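Local coordinates for protein cohesin (Archaeoglobus fulgidus, PDB 2XDH) that is the cohesin domain of a longer, non-cellulosomal archaeal protein that also carries a dockerin module, and probably acts in protein-protein recognition as other cohesins do, at residues A[8-13]-A[147-152]; A[43-48]-A[85-90]; A[36-41]-A[124-129]. All coordinates share one frame; numbering follows the deposited sequence.

How the interactions relate
From the N terminus the chain passes through 8-13, 36-41 and 43-48, then meets their partners in reverse order. Residues 85-90 return to 43-48 (interaction 2), 124-129 to 36-41 (interaction 3), and 147-152 to 8-13 (interaction 1). Interaction 2 is therefore nested inside interaction 3, and both inside interaction 1; none cross. The centres lie about 12 to 13 Å apart, and all three lie in a continuous, curled network of strands. Interaction 1 joins the first and last strands, and Gly-147 N probably bonds to Leu-125 O of interaction 3. Packing of side chains bridges the rest: Phe-149 meets Leu-43, while Tyr-39 meets both Val-45 and Phe-89.

Interaction 1 of 3, residues A[8-13]-A[147-152]; sequences GSAEAP and GTFRIV
Ala-10, Glu-11 and Ala-12 pair in parallel with Phe-149, Arg-150 and Ile-151, joining the first and last strands of the domain, the pairing that completes the jelly roll in cohesins. The two strand axes diverge by only 12°. Hydrogen bonds alternate between the chains: Ala-10 N to Thr-148 O (3.0 Å), Arg-150 N to Ala-10 O (3.1 Å), Ala-12 N to Arg-150 O, then Val-152 N to Ala-12 O. That last donor stands 69° out of the carbonyl plane, so this bond leaves the near-planar geometry of the others as the strands end. At the other end Ser-9 OG, and not Gly-8 O, accepts from Thr-148 N at 2.9 Å. Gly-8 O receives just a CA-H contact from Gly-147 CA at 3.4 Å and has no polar partner in the model.

Phe-149 carries its CG anti to the backbone N (chi1 167°), which leans the ring obliquely along the neighbouring backbone. Phe-149 CD1 lies 3.4 Å from Ala-10 O and Phe-149 CE1 4.0 Å from Ala-12 N, while Val-91 and Ile-18 touch the same side chain. An alanine in place of this phenylalanine would probably open a gap beside the Ala-10 to Ala-12 backbone and deprive Val-91 and Ile-18 of an apolar neighbour. On the other face of the sheet, Glu-11 OE2 sits 3.7 Å from Val-152 CG2, the two side chains slanting past each other. Glu-11 OE1 stays 4.9 Å from Arg-150 NH2; the opposite charges may attract but form no salt bridge. The pairing therefore rests on backbone hydrogen bonds, the Ser-9 OG bond and apolar contacts.

Interaction 2 of 3, residues A[43-48]-A[85-90]; sequences LEVEDV and FYVKFR
Leu-43 and Phe-89 meet at about a right angle, the leucine methyl seated on the aromatic ring. CD1 of Leu-43 lies 3.8 Å from the centroid of the Phe-89 ring and 12° off its normal, a CH-pi contact over the middle of one face. Val-87 CG1 stands 3.4 Å above the plane of the opposite face, displaced toward the rim, so the ring fills a slot between two aliphatic bumps. Val-45 adds a third: its CG2 presses to 3.4 Å from Phe-89 CE1 in an oblique approach. Glu-44 O borders the ring edge. Farther along, Val-48 CG1 packs beside Phe-85 CD1 at 4.1 Å, the side chains pointing the same way, with Ile-68 and Phe-59 also touching this apolar side.

The solvent side is shaped differently. The Glu-46 chain is bent at chi2 (-80°), which curls its carboxylate back over the aliphatic part of Arg-90. OE1 of Glu-46 comes 3.3 Å from Arg-90 CB but stays 5.0 Å from Arg-90 NE, so Glu-46 slants across the aliphatic stem of Arg-90, and no salt bridge forms.

Between these sides the backbone carries an extra residue. Lys-88 O accepts from Glu-46 N at 2.8 Å and, weakly, from Asp-47 N at 3.3 Å, while Lys-88 N returns a bond to Asp-47 O. The register slips by one, and the strands cross at 135° between their directions, well short of straight antiparallel. Two residues facing one across such a step define a classic beta bulge, here in a cohesin jelly roll.

Interaction 3 of 3, residues A[36-41]-A[124-129]; sequences ILSYPN and ALTLQG
Leu-37 holds CG anti to its own amide nitrogen (chi1 176°), and a chi2 of 71° then swings CD1 across to the neighbouring strand, where Leu-127 comes to meet it. CD1 of Leu-37 lies 3.9 Å from Leu-127 CD2 in an oblique crossing, and it also reaches 4.2 Å from Leu-125 CB. Both Leu-37 and Leu-127 are buried there, with Ala-7 of strand 3-12 touching each. Leu-125 reaches across with CD2 to Tyr-39 CB at 3.7 Å and Pro-40 CD at 3.8 Å, where the chain has left the regular strand.

The backbones form an antiparallel pair, 160° between their directions, within the cohesin jelly roll. Ile-36 and Gln-128 make one hydrogen-bonded pair and Ser-38 and Thr-126 the next, each with two bonds; Leu-37 and Leu-127 form the non-hydrogen-bonded pair between them. Ser-38 N lies 2.7 Å from Thr-126 O. The same oxygen, Thr-126 O, also receives a CA-H contact from Leu-37 CA at 3.2 Å.

On the opposite face the Gln-128 chain bends back over the strands. In the conformers given, its NE2 donates a weak bond to Ser-38 OG, while its OE1 accepts from Thr-126 OG1 in the carbonyl plane, on a lone pair. Ser-38, Thr-126 and Gln-128 each have a second deposited conformer, which makes this polar network doubtful in detail. Along the backbone, Ile-36 N donates to Gln-128 O at 2.9 Å, just before the chain turns a corner at Gly-129.

Interaction 1 of 3, residues A[8-13]-A[147-152]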
loop_
_atom_site.group_PDB
_atom_site.type_symbol
_atom_site.label_atom_id
_atom_site.label_comp_id
_atom_site.label_asym_id
_atom_site.label_seq_id
_atom_site.Cartn_x
_atom_site.Cartn_y
_atom_site.Cartn_z
ATOM N N GLY A 8 -16.545 17.452 11.674
ATOM C CA GLY A 8 -16.351 17.743 13.080
ATOM C C GLY A 8 -17.642 18.151 13.771
ATOM O O GLY A 8 -18.636 18.493 13.119
ATOM N N SER A 9 -17.627 18.114 15.099
ATOM C CA SER A 9 -18.780 18.536 15.891
ATOM C C SER A 9 -18.423 19.781 16.696
ATOM O O SER A 9 -17.246 20.021 16.978
ATOM C CB SER A 9 -19.225 17.406 16.823
ATOM O OG SER A 9 -19.708 16.304 16.075
ATOM N N ALA A 10 -19.429 20.574 17.063
ATOM C CA ALA A 10 -19.157 21.828 17.751
ATOM C C ALA A 10 -20.369 22.334 18.493
ATOM O O ALA A 10 -21.497 21.883 18.266
ATOM C CB ALA A 10 -18.652 22.896 16.762
ATOM N N GLU A 11 -20.125 23.277 19.391
ATOM C CA GLU A 11 -21.197 23.946 20.099
ATOM C C GLU A 11 -20.763 25.380 20.383
ATOM O O GLU A 11 -19.593 25.630 20.659
ATOM C CB GLU A 11 -21.502 23.223 21.404
ATOM C CG GLU A 11 -20.332 23.193 22.368
ATOM C CD GLU A 11 -20.572 22.245 23.538
ATOM O OE1 GLU A 11 -20.749 21.035 23.290
ATOM O OE2 GLU A 11 -20.589 22.706 24.698
ATOM N N ALA A 12 -21.707 26.310 20.317
ATOM C CA ALA A 12 -21.414 27.727 20.526
ATOM C C ALA A 12 -22.707 28.517 20.659
ATOM O O ALA A 12 -23.764 28.043 20.249
ATOM C CB ALA A 12 -20.589 28.255 19.382
ATOM N N PRO A 13 -22.631 29.732 21.240
ATOM C CA PRO A 13 -23.823 30.562 21.435
ATOM C C PRO A 13 -24.168 31.319 20.166
ATOM O O PRO A 13 -23.346 31.384 19.254
ATOM C CB PRO A 13 -23.388 31.572 22.513
ATOM C CG PRO A 13 -21.966 31.199 22.891
ATOM C CD PRO A 13 -21.424 30.397 21.752
ATOM N N GLY A 147 -21.280 15.215 11.534
ATOM C CA GLY A 147 -20.931 16.001 12.695
ATOM C C GLY A 147 -22.209 16.406 13.375
ATOM O O GLY A 147 -23.287 16.234 12.813
ATOM N N THR A 148 -22.088 16.951 14.574
ATOM C CA THR A 148 -23.264 17.378 15.326
ATOM C C THR A 148 -23.007 18.788 15.849
ATOM O O THR A 148 -21.930 19.076 16.372
ATOM C CB THR A 148 -23.505 16.437 16.502
ATOM O OG1 THR A 148 -23.623 15.094 16.013
ATOM C CG2 THR A 148 -24.768 16.825 17.267
ATOM N N PHE A 149 -23.976 19.677 15.691
ATOM C CA PHE A 149 -23.801 21.025 16.219
ATOM C C PHE A 149 -24.930 21.414 17.156
ATOM O O PHE A 149 -26.093 21.153 16.864
ATOM C CB PHE A 149 -23.711 22.064 15.106
ATOM C CG PHE A 149 -23.852 23.468 15.615
ATOM C CD1 PHE A 149 -22.755 24.143 16.108
ATOM C CD2 PHE A 149 -25.093 24.079 15.662
ATOM C CE1 PHE A 149 -22.885 25.424 16.615
ATOM C CE2 PHE A 149 -25.231 25.356 16.166
ATOM C CZ PHE A 149 -24.120 26.030 16.643
ATOM N N ARG A 150 -24.578 22.042 18.276
ATOM C CA ARG A 150 -25.568 22.500 19.252
ATOM C C ARG A 150 -25.346 23.957 19.655
ATOM O O ARG A 150 -24.215 24.390 19.856
ATOM C CB ARG A 150 -25.546 21.634 20.522
ATOM C CG ARG A 150 -26.212 20.282 20.385
ATOM C CD ARG A 150 -26.856 19.849 21.698
ATOM N NE ARG A 150 -25.939 19.945 22.834
ATOM C CZ ARG A 150 -26.205 20.605 23.956
ATOM N NH1 ARG A 150 -27.367 21.230 24.097
ATOM N NH2 ARG A 150 -25.314 20.642 24.941
ATOM N N ILE A 151 -26.429 24.708 19.803
ATOM C CA ILE A 151 -26.309 26.038 20.378
ATOM C C ILE A 151 -26.201 25.908 21.891
ATOM O O ILE A 151 -26.999 25.219 22.521
ATOM C CB ILE A 151 -27.493 26.927 20.013
ATOM C CG1 ILE A 151 -27.634 27.015 18.494
ATOM C CG2 ILE A 151 -27.316 28.316 20.605
ATOM C CD1 ILE A 151 -28.768 27.887 18.077
ATOM N N VAL A 152 -25.211 26.585 22.462
ATOM C CA VAL A 152 -24.814 26.383 23.849
ATOM C C VAL A 152 -24.458 27.735 24.494
ATOM O O VAL A 152 -24.204 28.706 23.789
ATOM C CB VAL A 152 -23.613 25.405 23.885
ATOM C CG1 VAL A 152 -22.475 25.930 24.737
ATOM C CG2 VAL A 152 -24.064 24.009 24.312
#

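Interaction 2 of 3, residues A[43-48]-A[85-90]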
loop_
_atom_site.group_PDB
_atom_site.type_symbol
_atom_site.label_atom_id
_atom_site.label_comp_id
_atom_site.label_asym_id
_atom_site.label_seq_id
_atom_site.Cartn_x
_atom_site.Cartn_y
_atom_site.Cartn_z
ATOM N N LEU A 43 -26.870 27.766 11.237
ATOM C CA LEU A 43 -25.520 28.137 10.838
ATOM C C LEU A 43 -25.490 28.903 9.516
ATOM O O LEU A 43 -26.326 28.703 8.633
ATOM C CB LEU A 43 -24.618 26.906 10.756
ATOM C CG LEU A 43 -24.363 26.153 12.065
ATOM C CD1 LEU A 43 -23.337 25.042 11.839
ATOM C CD2 LEU A 43 -23.878 27.090 13.150
ATOM N N GLU A 44 -24.509 29.782 9.392
ATOM C CA GLU A 44 -24.315 30.535 8.171
ATOM C C GLU A 44 -22.847 30.499 7.805
ATOM O O GLU A 44 -21.990 30.765 8.644
ATOM C CB GLU A 44 -24.759 31.984 8.374
ATOM C CG GLU A 44 -24.112 32.943 7.418
ATOM C CD GLU A 44 -24.702 34.320 7.535
ATOM O OE1 GLU A 44 -25.819 34.422 8.090
ATOM O OE2 GLU A 44 -24.051 35.288 7.086
ATOM N N VAL A 45 -22.559 30.168 6.552
ATOM C CA VAL A 45 -21.181 29.990 6.113
ATOM C C VAL A 45 -20.498 31.335 5.874
ATOM O O VAL A 45 -21.003 32.165 5.115
ATOM C CB VAL A 45 -21.107 29.131 4.833
ATOM C CG1 VAL A 45 -19.686 29.125 4.263
ATOM C CG2 VAL A 45 -21.582 27.709 5.119
ATOM N N GLU A 46 -19.362 31.547 6.537
ATOM C CA GLU A 46 -18.569 32.770 6.362
ATOM C C GLU A 46 -17.340 32.528 5.475
ATOM O O GLU A 46 -16.908 33.408 4.729
ATOM C CB GLU A 46 -18.128 33.340 7.718
ATOM C CG GLU A 46 -19.264 33.631 8.697
ATOM C CD GLU A 46 -19.983 34.947 8.418
ATOM O OE1 GLU A 46 -21.149 35.082 8.841
ATOM O OE2 GLU A 46 -19.387 35.851 7.789
ATOM N N ASP A 47 -16.757 31.339 5.557
ATOM C CA ASP A 47 -15.604 31.028 4.716
ATOM C C ASP A 47 -15.375 29.526 4.683
ATOM O O ASP A 47 -15.842 28.799 5.562
ATOM C CB ASP A 47 -14.352 31.746 5.229
ATOM C CG ASP A 47 -13.304 31.959 4.140
ATOM O OD1 ASP A 47 -13.570 31.631 2.958
ATOM O OD2 ASP A 47 -12.216 32.475 4.472
ATOM N N VAL A 48 -14.668 29.073 3.656
ATOM C CA VAL A 48 -14.272 27.675 3.519
ATOM C C VAL A 48 -12.785 27.680 3.193
ATOM O O VAL A 48 -12.374 28.255 2.177
ATOM C CB VAL A 48 -15.043 26.983 2.386
ATOM C CG1 VAL A 48 -14.597 25.532 2.222
ATOM C CG2 VAL A 48 -16.565 27.057 2.633
ATOM N N PHE A 85 -10.618 20.276 4.853
ATOM C CA PHE A 85 -10.970 21.695 4.820
ATOM C C PHE A 85 -11.609 22.082 6.140
ATOM O O PHE A 85 -11.938 21.216 6.946
ATOM C CB PHE A 85 -11.871 22.044 3.627
ATOM C CG PHE A 85 -13.201 21.297 3.597
ATOM C CD1 PHE A 85 -14.350 21.877 4.122
ATOM C CD2 PHE A 85 -13.298 20.044 3.009
ATOM C CE1 PHE A 85 -15.575 21.217 4.084
ATOM C CE2 PHE A 85 -14.519 19.367 2.960
ATOM C CZ PHE A 85 -15.661 19.957 3.504
ATOM N N TYR A 86 -11.742 23.383 6.368
ATOM C CA TYR A 86 -12.366 23.919 7.574
ATOM C C TYR A 86 -13.497 24.803 7.083
ATOM O O TYR A 86 -13.344 25.502 6.078
ATOM C CB TYR A 86 -11.361 24.780 8.370
ATOM C CG TYR A 86 -10.428 23.993 9.267
ATOM C CD1 TYR A 86 -10.766 23.739 10.598
ATOM C CD2 TYR A 86 -9.207 23.507 8.795
ATOM C CE1 TYR A 86 -9.921 23.018 11.437
ATOM C CE2 TYR A 86 -8.353 22.772 9.632
ATOM C CZ TYR A 86 -8.724 22.534 10.951
ATOM O OH TYR A 86 -7.907 21.813 11.796
ATOM N N VAL A 87 -14.635 24.764 7.759
ATOM C CA VAL A 87 -15.686 25.718 7.446
ATOM C C VAL A 87 -15.830 26.703 8.597
ATOM O O VAL A 87 -15.955 26.313 9.751
ATOM C CB VAL A 87 -17.043 25.032 7.121
ATOM C CG1 VAL A 87 -18.091 26.073 6.755
ATOM C CG2 VAL A 87 -16.873 24.050 5.967
ATOM N N LYS A 88 -15.771 27.990 8.285
ATOM C CA LYS A 88 -16.027 28.997 9.296
ATOM C C LYS A 88 -17.512 29.318 9.244
ATOM O O LYS A 88 -18.023 29.774 8.214
ATOM C CB LYS A 88 -15.186 30.254 9.049
ATOM C CG LYS A 88 -15.289 31.273 10.178
ATOM C CD LYS A 88 -14.396 32.481 9.934
ATOM C CE LYS A 88 -14.213 33.286 11.212
ATOM N NZ LYS A 88 -13.716 32.410 12.320
ATOM N N PHE A 89 -18.206 29.056 10.346
ATOM C CA PHE A 89 -19.635 29.314 10.438
ATOM C C PHE A 89 -19.872 30.444 11.415
ATOM O O PHE A 89 -19.057 30.702 12.297
ATOM C CB PHE A 89 -20.382 28.103 10.991
ATOM C CG PHE A 89 -20.533 26.959 10.025
ATOM C CD1 PHE A 89 -21.347 27.077 8.910
ATOM C CD2 PHE A 89 -19.908 25.739 10.275
ATOM C CE1 PHE A 89 -21.520 26.014 8.047
ATOM C CE2 PHE A 89 -20.064 24.681 9.425
ATOM C CZ PHE A 89 -20.872 24.804 8.301
ATOM N N ARG A 90 -21.008 31.107 11.264
ATOM C CA ARG A 90 -21.471 32.041 12.267
ATOM C C ARG A 90 -22.774 31.488 12.784
ATOM O O ARG A 90 -23.624 31.058 12.004
ATOM C CB ARG A 90 -21.687 33.424 11.669
ATOM C CG ARG A 90 -22.542 34.320 12.543
ATOM C CD ARG A 90 -21.962 35.709 12.620
ATOM N NE ARG A 90 -22.867 36.629 13.297
ATOM C CZ ARG A 90 -22.694 37.945 13.335
ATOM N NH1 ARG A 90 -21.647 38.491 12.732
ATOM N NH2 ARG A 90 -23.568 38.710 13.976
#

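Interaction 3 of 3, residues A[36-41]-A[124-129]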
loop_
_atom_site.group_PDB
_atom_site.type_symbol
_atom_site.label_atom_id
_atom_site.label_comp_id
_atom_site.label_asym_id
_atom_site.label_seq_id
_atom_site.Cartn_x
_atom_site.Cartn_y
_atom_site.Cartn_z
ATOM N N ILE A 36 -20.413 16.770 -0.596
ATOM C CA ILE A 36 -21.344 17.795 -0.185
ATOM C C ILE A 36 -21.441 17.736 1.330
ATOM O O ILE A 36 -21.647 16.659 1.903
ATOM C CB ILE A 36 -22.732 17.537 -0.775
ATOM C CG1 ILE A 36 -22.682 17.632 -2.304
ATOM C CG2 ILE A 36 -23.729 18.534 -0.230
ATOM C CD1 ILE A 36 -24.001 17.293 -2.958
ATOM N N LEU A 37 -21.255 18.882 1.981
ATOM C CA LEU A 37 -21.512 19.003 3.418
ATOM C C LEU A 37 -22.778 19.801 3.614
ATOM O O LEU A 37 -22.845 20.963 3.219
ATOM C CB LEU A 37 -20.365 19.740 4.110
ATOM C CG LEU A 37 -20.577 19.994 5.608
ATOM C CD1 LEU A 37 -20.482 18.692 6.385
ATOM C CD2 LEU A 37 -19.548 20.988 6.133
ATOM N N SER A 38 -23.798 19.185 4.198
ATOM C CA SER A 38 -25.026 19.916 4.478
ATOM C C SER A 38 -24.954 20.448 5.898
ATOM O O SER A 38 -24.397 19.795 6.778
ATOM C CB SER A 38 -26.255 19.019 4.304
ATOM O OG SER A 38 -26.418 18.643 2.949
ATOM N N TYR A 39 -25.510 21.634 6.120
ATOM C CA TYR A 39 -25.476 22.244 7.441
ATOM C C TYR A 39 -26.835 22.821 7.839
ATOM O O TYR A 39 -27.646 23.148 6.978
ATOM C CB TYR A 39 -24.400 23.327 7.474
ATOM C CG TYR A 39 -24.608 24.413 6.453
ATOM C CD1 TYR A 39 -25.270 25.586 6.784
ATOM C CD2 TYR A 39 -24.139 24.270 5.152
ATOM C CE1 TYR A 39 -25.462 26.591 5.846
ATOM C CE2 TYR A 39 -24.327 25.270 4.206
ATOM C CZ TYR A 39 -24.992 26.428 4.565
ATOM O OH TYR A 39 -25.182 27.432 3.641
ATOM N N PRO A 40 -27.090 22.939 9.151
ATOM C CA PRO A 40 -28.390 23.411 9.657
ATOM C C PRO A 40 -28.661 24.899 9.429
ATOM O O PRO A 40 -27.728 25.680 9.228
ATOM C CB PRO A 40 -28.308 23.121 11.159
ATOM C CG PRO A 40 -26.837 23.082 11.465
ATOM C CD PRO A 40 -26.179 22.533 10.234
ATOM N N ASN A 41 -29.942 25.273 9.481
ATOM C CA ASN A 41 -30.380 26.660 9.316
ATOM C C ASN A 41 -29.810 27.614 10.353
ATOM O O ASN A 41 -29.718 28.815 10.115
ATOM C CB ASN A 41 -31.908 26.754 9.375
ATOM C CG ASN A 41 -32.566 26.304 8.095
ATOM O OD1 ASN A 41 -32.001 26.447 7.012
ATOM N ND2 ASN A 41 -33.771 25.757 8.210
ATOM N N ALA A 124 -27.428 18.233 12.468
ATOM C CA ALA A 124 -26.477 17.391 11.750
ATOM C C ALA A 124 -25.637 18.215 10.815
ATOM O O ALA A 124 -26.143 19.148 10.182
ATOM C CB ALA A 124 -27.223 16.316 10.962
ATOM N N LEU A 125 -24.344 17.899 10.755
ATOM C CA LEU A 125 -23.484 18.377 9.678
ATOM C C LEU A 125 -23.246 17.128 8.861
ATOM O O LEU A 125 -22.444 16.278 9.254
ATOM C CB LEU A 125 -22.172 18.918 10.234
ATOM C CG LEU A 125 -22.372 20.213 11.040
ATOM C CD1 LEU A 125 -21.223 20.464 12.008
ATOM C CD2 LEU A 125 -22.540 21.391 10.086
ATOM N N THR A 126 -23.972 17.001 7.751
ATOM C CA THR A 126 -24.001 15.746 7.009
ATOM C C THR A 126 -23.081 15.736 5.796
ATOM O O THR A 126 -22.986 16.709 5.063
ATOM C CB THR A 126 -25.432 15.398 6.542
ATOM O OG1 THR A 126 -25.826 16.287 5.491
ATOM C CG2 THR A 126 -26.409 15.515 7.690
ATOM N N LEU A 127 -22.412 14.611 5.593
ATOM C CA LEU A 127 -21.570 14.398 4.418
ATOM C C LEU A 127 -22.313 13.479 3.455
ATOM O O LEU A 127 -22.755 12.395 3.840
ATOM C CB LEU A 127 -20.269 13.706 4.843
ATOM C CG LEU A 127 -19.319 14.600 5.640
ATOM C CD1 LEU A 127 -18.275 13.755 6.322
ATOM C CD2 LEU A 127 -18.671 15.661 4.721
ATOM N N GLN A 128 -22.451 13.891 2.205
ATOM C CA GLN A 128 -23.044 12.997 1.231
ATOM C C GLN A 128 -22.572 13.318 -0.169
ATOM O O GLN A 128 -21.735 14.203 -0.373
ATOM C CB GLN A 128 -24.574 13.035 1.304
ATOM C CG GLN A 128 -25.168 14.388 0.979
ATOM C CD GLN A 128 -25.361 15.244 2.211
ATOM O OE1 GLN A 128 -25.596 14.730 3.305
ATOM N NE2 GLN A 128 -25.260 16.554 2.043
ATOM N N GLY A 129 -23.114 12.585 -1.132
ATOM C CA GLY A 129 -22.728 12.756 -2.523
ATOM C C GLY A 129 -21.247 12.529 -2.744
ATOM O O GLY A 129 -20.633 13.149 -3.612
#